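Aspartyl-tRNA synthetase 2 (Thermus thermophilus, PDB 1N9W) attaches L-aspartate, activated by ATP as Asp-AMP, to both tRNA(Asp) and tRNA(Asn), acting as a non-discriminating class II synthetase. Local coordinates at residues D218-F223 and P385-F390. Numbering follows the deposited sequence.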
# COMPACT_ATOMS: atom_id res chain seq x y z
N ASP B 218 7.94 6.25 2.60
CA ASP B 218 9.38 6.10 2.79
C ASP B 218 10.08 5.39 1.63
O ASP B 218 9.55 4.43 1.04
CB ASP B 218 9.64 5.35 4.09
CG ASP B 218 9.00 6.03 5.30
OD1 ASP B 218 9.02 5.44 6.40
OD2 ASP B 218 8.50 7.15 5.16
N VAL B 219 11.28 5.87 1.33
CA VAL B 219 12.10 5.31 0.26
C VAL B 219 13.53 5.17 0.77
O VAL B 219 14.06 6.08 1.41
CB VAL B 219 12.11 6.25 -0.97
CG1 VAL B 219 12.84 5.59 -2.13
CG2 VAL B 219 10.69 6.61 -1.37
N GLU B 220 14.15 4.03 0.50
CA GLU B 220 15.53 3.79 0.92
C GLU B 220 16.19 2.98 -0.21
O GLU B 220 15.64 1.98 -0.67
CB GLU B 220 15.57 3.02 2.25
CG GLU B 220 16.91 3.07 3.01
CD GLU B 220 17.16 4.39 3.75
OE1 GLU B 220 18.30 4.60 4.21
OE2 GLU B 220 16.23 5.21 3.88
N MET B 221 17.35 3.44 -0.67
CA MET B 221 18.07 2.76 -1.75
C MET B 221 19.58 2.75 -1.50
O MET B 221 20.14 3.71 -0.96
CB MET B 221 17.76 3.43 -3.10
CG MET B 221 18.33 4.83 -3.31
SD MET B 221 17.80 5.66 -4.85
CE MET B 221 18.25 4.46 -6.10
N GLY B 222 20.23 1.65 -1.88
CA GLY B 222 21.67 1.51 -1.70
C GLY B 222 22.46 1.68 -2.99
O GLY B 222 21.88 1.89 -4.05
N PHE B 223 23.78 1.57 -2.89
CA PHE B 223 24.67 1.72 -4.05
C PHE B 223 24.52 3.08 -4.72
O PHE B 223 24.48 3.18 -5.95
CB PHE B 223 24.43 0.61 -5.06
CG PHE B 223 24.84 -0.74 -4.57
CD1 PHE B 223 26.18 -1.04 -4.37
CD2 PHE B 223 23.89 -1.70 -4.26
CE1 PHE B 223 26.57 -2.29 -3.87
CE2 PHE B 223 24.27 -2.94 -3.76
CZ PHE B 223 25.61 -3.23 -3.56
N PRO B 385 26.29 -1.31 2.06
CA PRO B 385 26.74 -0.40 1.00
C PRO B 385 26.30 1.05 1.19
O PRO B 385 25.34 1.33 1.90
CB PRO B 385 26.12 -1.02 -0.24
CG PRO B 385 24.79 -1.50 0.28
CD PRO B 385 25.18 -2.16 1.59
N PRO B 386 27.02 1.99 0.55
CA PRO B 386 26.61 3.39 0.70
C PRO B 386 25.15 3.52 0.28
O PRO B 386 24.76 3.05 -0.79
CB PRO B 386 27.57 4.13 -0.24
CG PRO B 386 27.92 3.11 -1.26
CD PRO B 386 28.11 1.86 -0.43
N HIS B 387 24.35 4.15 1.12
CA HIS B 387 22.93 4.27 0.84
C HIS B 387 22.32 5.52 1.45
O HIS B 387 22.97 6.24 2.20
CB HIS B 387 22.20 3.04 1.37
CG HIS B 387 22.36 2.85 2.85
ND1 HIS B 387 21.57 3.50 3.77
CD2 HIS B 387 23.23 2.10 3.57
CE1 HIS B 387 21.94 3.16 4.99
NE2 HIS B 387 22.95 2.31 4.90
N GLY B 388 21.06 5.75 1.12
CA GLY B 388 20.34 6.89 1.63
C GLY B 388 18.85 6.73 1.39
O GLY B 388 18.42 5.75 0.80
N GLY B 389 18.07 7.69 1.85
CA GLY B 389 16.64 7.61 1.67
C GLY B 389 15.93 8.87 2.12
O GLY B 389 16.56 9.84 2.55
N PHE B 390 14.61 8.84 2.02
CA PHE B 390 13.79 9.98 2.41
C PHE B 390 12.35 9.53 2.61
O PHE B 390 11.98 8.41 2.23
CB PHE B 390 13.88 11.07 1.34
CG PHE B 390 13.35 10.66 -0.02
CD1 PHE B 390 12.01 10.87 -0.34
CD2 PHE B 390 14.18 10.09 -0.98
CE1 PHE B 390 11.51 10.54 -1.59
CE2 PHE B 390 13.68 9.75 -2.24
CZ PHE B 390 12.34 9.98 -2.55
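E220 lies across G388 and G389 in an antiparallel pair of strands, 215-222 and 387-393. Two hydrogen-bonded pairs, V219 with F390 and M221 with G388, join them. M221 N to G388 O, 2.9 Å, is nearly straight at 170°. Opposite E220 sits G389, in a non-hydrogen-bonded pair with a CA-CA distance of only 4.0 Å. From CB, CG leaves anti to the backbone N (chi1 -162°), and the chain then bends at chi2 over the neighbouring strand. CG and CD pass above G388 O, CD at 3.5 Å. OE2 rests 3.3 Å from G389 CA, where a side chain on G389 would collide with it. OE1 meets the edge of the H387 ring and takes a weak hydrogen bond from ND1, 3.5 Å long. The carboxylate and ring planes stand 61° apart. OE2 also forms a salt bridge with R352, a predicted L-aspartate-binding residue. With an alanine in place of E220, R352 would probably lose its carboxylate mate, H387 ND1 its weak acceptor, and a gap would open over G388 and G389.

On the opposite side of the strand pair, V219 and F390 lie side by side, and V219 CB sits over one face of the F390 ring, 4.1 Å from its centroid. Helix 227-248 packs on both, and helix 119-141 on V219. At the end of the pair where 215-222 stops and 387-393 starts, P385 CB packs over one face of the F223 ring, near G20 and F21 of the second subunit.

The two strands belong to the largely antiparallel sheet of the class II catalytic domain. Their chemistry implies a division of labour: apolar packing between V219 and F390, and on the E220 face a buried carboxylate that probably helps to position R352 for aspartate.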